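Local coordinates for probable n-acetylneuraminic acid outer membrane channel protein NANC (Escherichia coli, PDB 2WJQ) that forms a monomeric, weakly anion-selective outer-membrane channel through which N-acetylneuraminic acid, the commonest sialic acid of host cell surfaces, enters the bacterium, at residues 2-7 against 210-215; 106-111 against 124-129; 187-192 against 203-208. All blocks are in the same frame, centred on the assembly; numbering follows the deposited sequence.

Contact 1: 2-7 against 210-215. With OCT (N-octane), chain D; LDA (lauryl dimethylamine-N-oxide), chain M.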
# COMPACT_ATOMS: atom_id res chain seq x y z
N THR A 2 -4.12 -16.76 -1.33
CA THR A 2 -3.10 -16.34 -2.26
C THR A 2 -1.81 -16.04 -1.50
O THR A 2 -1.85 -15.44 -0.41
CB THR A 2 -3.57 -15.08 -3.00
OG1 THR A 2 -4.78 -15.40 -3.73
CG2 THR A 2 -2.53 -14.60 -3.96
N LEU A 3 -0.68 -16.48 -2.06
CA LEU A 3 0.65 -16.08 -1.61
C LEU A 3 1.24 -15.15 -2.66
O LEU A 3 1.19 -15.44 -3.86
CB LEU A 3 1.56 -17.28 -1.39
CG LEU A 3 2.95 -17.04 -0.80
CD1 LEU A 3 2.85 -16.44 0.60
CD2 LEU A 3 3.76 -18.35 -0.74
N ASP A 4 1.77 -14.02 -2.20
CA ASP A 4 2.39 -13.03 -3.05
C ASP A 4 3.84 -12.87 -2.60
O ASP A 4 4.10 -12.69 -1.40
CB ASP A 4 1.62 -11.73 -2.93
CG ASP A 4 1.97 -10.70 -4.00
OD1 ASP A 4 3.13 -10.26 -4.09
OD2 ASP A 4 1.05 -10.29 -4.74
N VAL A 5 4.76 -12.96 -3.55
CA VAL A 5 6.20 -12.76 -3.29
C VAL A 5 6.69 -11.64 -4.19
O VAL A 5 6.46 -11.67 -5.40
CB VAL A 5 6.97 -14.07 -3.55
CG1 VAL A 5 8.45 -13.91 -3.23
CG2 VAL A 5 6.38 -15.18 -2.67
N ARG A 6 7.35 -10.63 -3.61
CA ARG A 6 7.72 -9.44 -4.38
C ARG A 6 9.09 -8.95 -3.98
O ARG A 6 9.42 -8.96 -2.79
CB ARG A 6 6.72 -8.32 -4.14
CG ARG A 6 6.88 -7.14 -5.08
CD ARG A 6 5.87 -6.04 -4.73
NE ARG A 6 6.21 -5.38 -3.47
CZ ARG A 6 5.43 -4.50 -2.83
NH1 ARG A 6 4.25 -4.15 -3.33
NH2 ARG A 6 5.84 -3.95 -1.70
N GLY A 7 9.86 -8.53 -4.96
CA GLY A 7 11.16 -7.90 -4.74
C GLY A 7 11.14 -6.56 -5.40
O GLY A 7 10.55 -6.40 -6.48
N GLY A 210 7.17 -9.42 -9.09
CA GLY A 210 6.60 -10.38 -8.18
C GLY A 210 5.76 -11.43 -8.84
O GLY A 210 5.58 -11.46 -10.06
N VAL A 211 5.24 -12.31 -8.00
CA VAL A 211 4.29 -13.29 -8.44
C VAL A 211 3.26 -13.56 -7.34
O VAL A 211 3.58 -13.62 -6.14
CB VAL A 211 4.96 -14.57 -8.93
CG1 VAL A 211 5.80 -15.21 -7.84
CG2 VAL A 211 3.91 -15.56 -9.50
N SER A 212 2.02 -13.69 -7.77
CA SER A 212 0.91 -14.01 -6.91
C SER A 212 0.44 -15.40 -7.32
O SER A 212 0.27 -15.66 -8.51
CB SER A 212 -0.17 -12.96 -7.12
OG SER A 212 -1.35 -13.31 -6.46
N PHE A 213 0.33 -16.32 -6.36
CA PHE A 213 -0.24 -17.63 -6.71
C PHE A 213 -1.22 -18.19 -5.68
O PHE A 213 -1.19 -17.84 -4.50
CB PHE A 213 0.84 -18.66 -7.06
CG PHE A 213 1.90 -18.82 -6.04
CD1 PHE A 213 1.84 -19.88 -5.14
CD2 PHE A 213 2.98 -17.95 -5.98
CE1 PHE A 213 2.83 -20.04 -4.18
CE2 PHE A 213 3.95 -18.10 -5.04
CZ PHE A 213 3.89 -19.14 -4.13
N LYS A 214 -2.11 -19.05 -6.18
CA LYS A 214 -3.12 -19.71 -5.35
C LYS A 214 -2.45 -20.81 -4.55
O LYS A 214 -1.72 -21.64 -5.09
CB LYS A 214 -4.23 -20.31 -6.23
CG LYS A 214 -5.38 -20.96 -5.43
N LEU A 215 -2.70 -20.83 -3.24
CA LEU A 215 -2.13 -21.87 -2.38
C LEU A 215 -2.92 -23.16 -2.50
O LEU A 215 -2.36 -24.25 -2.45
CB LEU A 215 -2.08 -21.40 -0.92
CG LEU A 215 -0.97 -20.38 -0.72
CD1 LEU A 215 -1.08 -19.72 0.63
CD2 LEU A 215 0.39 -21.06 -0.90
OXT LEU A 215 -4.14 -23.14 -2.68
C1 OCT D . 12.85 -12.93 -2.54
C2 OCT D . 12.04 -12.07 -3.53
C3 OCT D . 11.64 -12.88 -4.77
C4 OCT D . 11.21 -11.99 -5.94
C5 OCT D . 10.06 -12.64 -6.71
C6 OCT D . 10.22 -12.54 -8.22
C7 OCT D . 9.22 -13.47 -8.92
C8 OCT D . 9.38 -13.46 -10.45
N1 LDA M . 21.38 -6.78 -0.40
O1 LDA M . 22.14 -7.69 0.02
CM1 LDA M . 21.53 -5.61 0.48
CM2 LDA M . 21.81 -6.37 -1.74
C1 LDA M . 19.98 -7.21 -0.40
C2 LDA M . 19.76 -8.43 -1.31
C3 LDA M . 18.27 -8.77 -1.41
C4 LDA M . 17.72 -8.59 -2.83
C5 LDA M . 16.19 -8.62 -2.84
C6 LDA M . 15.60 -8.88 -4.23
C7 LDA M . 15.28 -7.60 -4.99
C8 LDA M . 14.71 -7.85 -6.38
C9 LDA M . 14.73 -6.55 -7.19
C10 LDA M . 13.86 -6.60 -8.44
C11 LDA M . 14.20 -5.43 -9.36
C12 LDA M . 12.99 -4.97 -10.18
O HOH W 1 -1.64 -11.05 -4.43
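Leu3 and Phe213 form the apolar centre of this pairing, their side chains running side by side in the same direction. The CB of Leu3 sits over one face of the phenyl ring, toward its rim, in a CH-pi contact 4.3 Å from the ring centroid, and Leu3 CD2 closes on Phe213 CZ at 3.5 Å. The ring reaches back over the neighbouring strand because Phe213 CG stands between its own backbone N and carbonyl carbon (chi1 54°), a placement that leans the phenyl toward Leu3. Leu215 adds its CD2 against Leu3 CB at 4.0 Å. Val5 and Val211 continue the same face, where an n-octane molecule lies along them; its C3 is 3.7 Å from Val5 CG1. This is consistent with a side of the wall that faces lipid.

Beneath the side chains the two short strand segments run antiparallel, their directions 164° apart, through two hydrogen-bonded pairs. Leu3 and Phe213 exchange N-H and carbonyl in both directions, and Val5 and Val211 do likewise, with Val5 N 2.9 Å from Val211 O. At the non-hydrogen-bonded pair Arg6-Gly210 the strands draw in to a CA-CA distance of 4.1 Å.

The other face is polar. Asp4 and Ser212 stand opposite each other and share a water, which donates to Asp4 OD2 at 2.8 Å and lies 3.1 Å from Ser212 OG. The second carboxylate oxygen, OD1, is hydrogen-bonded to Tyr184 OH, so each carboxylate oxygen has a partner. Arg6 leads away from this seam, toward Tyr184 and Glu186 of strand 181-189.

The first and last strands of the chain thus zip together antiparallel, the closure characteristic of transmembrane beta-barrels, here the monomeric KdgM-family porin.

Contact 2: 106-111 against 124-129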
# COMPACT_ATOMS: atom_id res chain seq x y z
N TYR A 106 -10.26 6.02 2.44
CA TYR A 106 -9.68 6.90 3.45
C TYR A 106 -9.19 6.05 4.62
O TYR A 106 -9.95 5.24 5.16
CB TYR A 106 -10.69 7.92 3.98
CG TYR A 106 -10.14 8.64 5.19
CD1 TYR A 106 -9.14 9.60 5.06
CD2 TYR A 106 -10.56 8.30 6.47
CE1 TYR A 106 -8.59 10.23 6.19
CE2 TYR A 106 -10.02 8.93 7.59
CZ TYR A 106 -9.04 9.90 7.44
OH TYR A 106 -8.52 10.51 8.58
N ARG A 107 -7.93 6.22 5.00
CA ARG A 107 -7.36 5.54 6.14
C ARG A 107 -6.72 6.58 7.08
O ARG A 107 -6.06 7.52 6.61
CB ARG A 107 -6.32 4.52 5.70
CG ARG A 107 -5.80 3.57 6.80
CD ARG A 107 -4.84 2.48 6.21
NE ARG A 107 -3.46 2.93 6.14
CZ ARG A 107 -2.54 2.46 5.29
NH1 ARG A 107 -2.86 1.54 4.39
NH2 ARG A 107 -1.30 2.91 5.34
N TYR A 108 -6.92 6.38 8.38
CA TYR A 108 -6.28 7.21 9.38
C TYR A 108 -5.18 6.37 10.05
O TYR A 108 -5.48 5.39 10.73
CB TYR A 108 -7.32 7.65 10.40
CG TYR A 108 -6.76 8.51 11.51
CD1 TYR A 108 -6.15 9.72 11.22
CD2 TYR A 108 -6.88 8.12 12.84
CE1 TYR A 108 -5.66 10.53 12.24
CE2 TYR A 108 -6.40 8.93 13.87
CZ TYR A 108 -5.79 10.12 13.56
OH TYR A 108 -5.30 10.90 14.57
N ASP A 109 -3.93 6.75 9.85
CA ASP A 109 -2.79 5.97 10.38
C ASP A 109 -2.39 6.63 11.69
O ASP A 109 -1.80 7.72 11.70
CB ASP A 109 -1.63 5.99 9.41
CG ASP A 109 -1.80 4.99 8.25
OD1 ASP A 109 -2.60 4.02 8.37
OD2 ASP A 109 -1.09 5.15 7.24
N TRP A 110 -2.73 5.96 12.79
CA TRP A 110 -2.56 6.49 14.13
C TRP A 110 -1.44 5.72 14.80
O TRP A 110 -1.47 4.49 14.86
CB TRP A 110 -3.86 6.32 14.91
CG TRP A 110 -3.80 6.81 16.31
CD1 TRP A 110 -3.97 8.09 16.75
CD2 TRP A 110 -3.56 6.02 17.47
NE1 TRP A 110 -3.84 8.16 18.12
CE2 TRP A 110 -3.58 6.89 18.59
CE3 TRP A 110 -3.29 4.65 17.68
CZ2 TRP A 110 -3.37 6.44 19.89
CZ3 TRP A 110 -3.09 4.21 18.98
CH2 TRP A 110 -3.14 5.10 20.07
N LYS A 111 -0.44 6.44 15.32
CA LYS A 111 0.72 5.81 15.93
C LYS A 111 0.51 5.65 17.45
O LYS A 111 0.19 6.62 18.15
CB LYS A 111 1.98 6.61 15.64
CG LYS A 111 2.56 6.33 14.25
CD LYS A 111 3.72 7.22 13.96
CE LYS A 111 4.27 7.04 12.54
NZ LYS A 111 5.67 7.59 12.49
N ARG A 124 2.31 12.69 18.39
CA ARG A 124 2.03 11.52 17.59
C ARG A 124 2.06 11.89 16.11
O ARG A 124 1.34 12.79 15.68
CB ARG A 124 0.64 10.96 17.91
CG ARG A 124 0.55 10.20 19.18
CD ARG A 124 -0.85 9.60 19.42
NE ARG A 124 -1.04 9.43 20.85
CZ ARG A 124 -0.51 8.46 21.57
NH1 ARG A 124 0.21 7.51 21.00
NH2 ARG A 124 -0.71 8.43 22.87
N ASP A 125 2.87 11.19 15.33
CA ASP A 125 2.96 11.47 13.89
C ASP A 125 1.85 10.70 13.15
O ASP A 125 2.10 9.74 12.41
CB ASP A 125 4.34 11.10 13.38
CG ASP A 125 4.51 11.39 11.88
OD1 ASP A 125 3.88 12.34 11.34
OD2 ASP A 125 5.27 10.64 11.25
N ASN A 126 0.63 11.14 13.39
CA ASN A 126 -0.56 10.57 12.77
C ASN A 126 -0.74 11.13 11.35
O ASN A 126 -0.36 12.27 11.05
CB ASN A 126 -1.80 10.90 13.59
CG ASN A 126 -1.73 10.41 15.01
OD1 ASN A 126 -1.14 9.37 15.30
ND2 ASN A 126 -2.33 11.18 15.92
N VAL A 127 -1.37 10.33 10.50
CA VAL A 127 -1.44 10.64 9.08
C VAL A 127 -2.85 10.37 8.52
O VAL A 127 -3.48 9.35 8.84
CB VAL A 127 -0.38 9.80 8.31
CG1 VAL A 127 -0.62 9.83 6.83
CG2 VAL A 127 1.04 10.27 8.63
N HIS A 128 -3.33 11.31 7.70
CA HIS A 128 -4.55 11.13 6.90
C HIS A 128 -4.10 10.62 5.55
O HIS A 128 -3.30 11.28 4.86
CB HIS A 128 -5.28 12.46 6.69
CG HIS A 128 -5.75 13.10 7.95
ND1 HIS A 128 -6.76 12.55 8.72
CD2 HIS A 128 -5.35 14.23 8.59
CE1 HIS A 128 -6.95 13.33 9.78
NE2 HIS A 128 -6.12 14.35 9.72
N ARG A 129 -4.61 9.45 5.17
CA ARG A 129 -4.19 8.81 3.94
C ARG A 129 -5.38 8.53 3.00
O ARG A 129 -6.37 7.90 3.40
CB ARG A 129 -3.44 7.52 4.23
CG ARG A 129 -3.00 6.80 2.97
CD ARG A 129 -2.09 5.66 3.24
NE ARG A 129 -1.97 4.87 2.02
CZ ARG A 129 -0.88 4.24 1.63
NH1 ARG A 129 0.23 4.26 2.36
NH2 ARG A 129 -0.90 3.57 0.48
O HOH W 2 1.04 7.56 11.06
O HOH W 3 1.13 4.34 5.02
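The guanidinium of Arg124 has Trp110 CZ2 over one face, 3.7 Å above its plane and toward the rim, the indole being tilted 28° to it. At the edge of the guanidinium, Arg124 NH1 donates to Lys111 O at 3.0 Å. The Arg107 guanidinium carries Arg129 CD over one face, while Asp109 takes up its edge side-on: NE bonds OD1 at 2.6 Å and NH2 bonds OD2 on the syn lone pair. A bend in the arginine chain (chi3 87°) brings the group round to this carboxylate, whose charge probably eases the close approach of Arg129 NH1 to Arg107 NH2; Arg129 itself is salt-bridged to Asp131.

In the plane of both rings, Tyr106 OH and His128 ND1 share a hydrogen bond of 2.7 Å. These groups decorate an antiparallel hairpin of the KdgM-type beta-barrel, at the extracellular ends of strands 100-111 and 127-137, with hydrogen-bonded pairs Arg107-Arg129 and Asp109-Val127.

Beyond Asp109 a side chain takes over the ladder. Asn126 OD1 replaces a backbone acceptor and receives Lys111 N at 3.0 Å, and a water bridges Asp109 O to the carbonyl of Asp125, the centre of an inverse gamma turn. The salt bridge from Lys111 NZ to Asp125 OD2 is long, at 3.3 Å; Gln115 and Lys153 are their respective stronger partners.

Contact 3: 187-192 against 203-208; sequences YDYLDR and SENSYR. With OCT (N-octane), chain G; OCT (N-octane), chain H; LDA (lauryl dimethylamine-N-oxide), chain M.
Tyr187 and Tyr207 lead the aromatic contacts, side by side with ring planes 49° apart and Tyr187 CD1 3.7 Å from Tyr207 CE2. An n-octane covers one face of the Tyr187 ring, its C2 lying 3.9 Å above the centre of that ring. Asn205 ND2 comes in at the edge of the same ring, unusually close to the hydroxyl, and the weak bond between them is doubtful. Ser203 OG meets the edge of Tyr189.

Among charged groups, Asp188 OD2 lies over the face of the Arg208 guanidinium, 3.1 Å from NH1, so attraction is by charge alone, with no N-H aimed at the oxygen. Ser206 OG is 2.9 Å from that same Asp188 OD2. Arg208 is also salt-bridged to Glu186 and Glu17.

Backbone bonds pair Asp188 with Ser206 in both directions and send Leu190 N to Glu204 O. The return bond slips by one residue, Glu204 N donating to Asp191 O at 3.0 Å, where the chain turns at Asp191 with positive phi (69°). Asp191 OD1 accepts from Arg192 N.

The segments join strands 181-189 and 199-214 at their extracellular ends. Strand 165-175 is bonded on beyond Tyr187 and Tyr189; strand 2-10 pairs with Tyr207 through Tyr9, and Ser11 just past its end bonds Asn205.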
# COMPACT_ATOMS: atom_id res chain seq x y z
N TYR A 187 6.01 -0.38 -11.48
CA TYR A 187 6.78 0.84 -11.31
C TYR A 187 6.02 1.72 -10.34
O TYR A 187 4.79 1.90 -10.51
CB TYR A 187 6.98 1.58 -12.65
CG TYR A 187 7.49 2.97 -12.43
CD1 TYR A 187 8.82 3.17 -12.08
CD2 TYR A 187 6.65 4.07 -12.49
CE1 TYR A 187 9.30 4.43 -11.82
CE2 TYR A 187 7.12 5.34 -12.22
CZ TYR A 187 8.45 5.52 -11.89
OH TYR A 187 8.93 6.77 -11.61
N ASP A 188 6.72 2.27 -9.35
CA ASP A 188 6.14 3.28 -8.45
C ASP A 188 6.96 4.57 -8.46
O ASP A 188 8.19 4.53 -8.53
CB ASP A 188 6.01 2.79 -7.01
CG ASP A 188 5.66 1.34 -6.93
OD1 ASP A 188 4.47 1.03 -7.19
OD2 ASP A 188 6.56 0.54 -6.61
N TYR A 189 6.28 5.70 -8.43
CA TYR A 189 6.94 6.96 -8.13
C TYR A 189 6.46 7.36 -6.73
O TYR A 189 5.28 7.54 -6.49
CB TYR A 189 6.68 8.04 -9.18
CG TYR A 189 7.42 9.31 -8.85
CD1 TYR A 189 6.74 10.48 -8.52
CD2 TYR A 189 8.81 9.31 -8.77
CE1 TYR A 189 7.45 11.64 -8.16
CE2 TYR A 189 9.51 10.45 -8.43
CZ TYR A 189 8.83 11.60 -8.13
OH TYR A 189 9.58 12.70 -7.78
N LEU A 190 7.40 7.47 -5.81
CA LEU A 190 7.07 7.68 -4.40
C LEU A 190 7.42 9.10 -3.97
O LEU A 190 7.71 9.34 -2.80
CB LEU A 190 7.82 6.64 -3.55
CG LEU A 190 7.55 5.17 -3.92
CD1 LEU A 190 8.29 4.19 -3.03
CD2 LEU A 190 6.05 4.88 -3.88
N ASP A 191 7.37 10.06 -4.91
CA ASP A 191 7.65 11.46 -4.58
C ASP A 191 9.15 11.61 -4.24
O ASP A 191 9.95 10.69 -4.50
CB ASP A 191 6.75 11.89 -3.40
CG ASP A 191 6.36 13.36 -3.42
OD1 ASP A 191 7.27 14.23 -3.49
OD2 ASP A 191 5.14 13.63 -3.31
N ARG A 192 9.53 12.75 -3.66
CA ARG A 192 10.92 12.99 -3.30
C ARG A 192 11.15 12.55 -1.84
O ARG A 192 11.53 13.35 -0.98
CB ARG A 192 11.27 14.45 -3.49
CG ARG A 192 11.41 14.86 -4.94
CD ARG A 192 12.08 16.22 -5.07
NE ARG A 192 12.70 16.34 -6.37
CZ ARG A 192 13.94 15.99 -6.68
NH1 ARG A 192 14.36 16.15 -7.93
NH2 ARG A 192 14.78 15.49 -5.77
N SER A 203 14.53 12.02 -5.33
CA SER A 203 13.52 11.40 -6.18
C SER A 203 13.51 9.88 -5.93
O SER A 203 14.55 9.26 -5.94
CB SER A 203 13.84 11.74 -7.65
OG SER A 203 12.84 11.23 -8.49
N GLU A 204 12.35 9.30 -5.63
CA GLU A 204 12.27 7.90 -5.25
C GLU A 204 11.49 7.10 -6.31
O GLU A 204 10.26 7.04 -6.28
CB GLU A 204 11.59 7.77 -3.88
CG GLU A 204 11.63 6.35 -3.25
CD GLU A 204 12.96 6.04 -2.57
OE1 GLU A 204 12.98 5.61 -1.41
OE2 GLU A 204 14.00 6.21 -3.23
N ASN A 205 12.22 6.52 -7.25
CA ASN A 205 11.65 5.62 -8.26
C ASN A 205 11.74 4.20 -7.72
O ASN A 205 12.74 3.83 -7.13
CB ASN A 205 12.44 5.72 -9.57
CG ASN A 205 12.34 7.11 -10.20
OD1 ASN A 205 13.33 7.86 -10.22
ND2 ASN A 205 11.18 7.45 -10.70
N SER A 206 10.69 3.43 -7.87
CA SER A 206 10.64 2.09 -7.31
C SER A 206 10.29 1.10 -8.43
O SER A 206 9.35 1.31 -9.18
CB SER A 206 9.63 2.05 -6.16
OG SER A 206 9.36 0.74 -5.71
N TYR A 207 11.10 0.06 -8.54
CA TYR A 207 10.92 -0.94 -9.59
C TYR A 207 10.74 -2.27 -8.90
O TYR A 207 11.62 -2.68 -8.13
CB TYR A 207 12.15 -0.98 -10.49
CG TYR A 207 12.56 0.40 -11.00
CD1 TYR A 207 13.51 1.17 -10.32
CD2 TYR A 207 11.97 0.93 -12.13
CE1 TYR A 207 13.87 2.45 -10.79
CE2 TYR A 207 12.33 2.19 -12.61
CZ TYR A 207 13.27 2.95 -11.94
OH TYR A 207 13.60 4.20 -12.43
N ARG A 208 9.63 -2.95 -9.19
CA ARG A 208 9.27 -4.21 -8.51
C ARG A 208 8.89 -5.33 -9.47
O ARG A 208 8.36 -5.10 -10.56
CB ARG A 208 8.13 -3.96 -7.53
CG ARG A 208 8.50 -3.10 -6.34
CD ARG A 208 7.30 -2.56 -5.65
NE ARG A 208 7.67 -1.76 -4.49
CZ ARG A 208 6.83 -1.02 -3.78
NH1 ARG A 208 5.54 -0.98 -4.10
NH2 ARG A 208 7.27 -0.35 -2.75
C1 OCT G . 7.88 4.18 -16.28
C2 OCT G . 9.35 4.29 -15.87
C3 OCT G . 9.75 5.74 -15.55
C4 OCT G . 11.27 5.84 -15.33
C5 OCT G . 11.70 7.19 -14.74
C6 OCT G . 13.17 7.14 -14.29
C7 OCT G . 14.03 8.26 -14.91
C8 OCT G . 15.43 7.75 -15.25
C1 OCT H . 3.43 6.93 -16.21
C2 OCT H . 4.60 6.72 -15.24
C3 OCT H . 5.65 7.84 -15.32
C4 OCT H . 5.77 8.62 -13.99
C5 OCT H . 6.60 9.90 -14.14
C6 OCT H . 7.77 10.00 -13.15
C7 OCT H . 9.13 9.89 -13.86
C8 OCT H . 10.14 10.92 -13.35
N1 LDA M . 21.38 -6.78 -0.40
O1 LDA M . 22.14 -7.69 0.02
CM1 LDA M . 21.53 -5.61 0.48
CM2 LDA M . 21.81 -6.37 -1.74
C1 LDA M . 19.98 -7.21 -0.40
C2 LDA M . 19.76 -8.43 -1.31
C3 LDA M . 18.27 -8.77 -1.41
C4 LDA M . 17.72 -8.59 -2.83
C5 LDA M . 16.19 -8.62 -2.84
C6 LDA M . 15.60 -8.88 -4.23
C7 LDA M . 15.28 -7.60 -4.99
C8 LDA M . 14.71 -7.85 -6.38
C9 LDA M . 14.73 -6.55 -7.19
C10 LDA M . 13.86 -6.60 -8.44
C11 LDA M . 14.20 -5.43 -9.36
C12 LDA M . 12.99 -4.97 -10.18
O HOH W 4 17.01 13.10 -6.56

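How the contacts relate
All three contacts are antiparallel pairings in one barrel wall. Contacts 1 and 3 share strand 199-214, which meets strand 2-10 in the first and strand 181-189 in the second; they touch where Arg6 and Arg208 bring like charges together. Contact 2 stands apart, with its centre about 28 Å from that of contact 1, on the opposite side of the chain's centre. Contact 1 is a surface contact, apolar toward the lipid and held by a regular backbone ladder. Contact 3 is largely buried and sets tyrosines that face bound n-octane on one side and charged groups on the other. Contact 2, partly buried, adds side-chain-to-backbone bonds and a weak salt bridge to its backbone ladder where strands give way to extracellular loop.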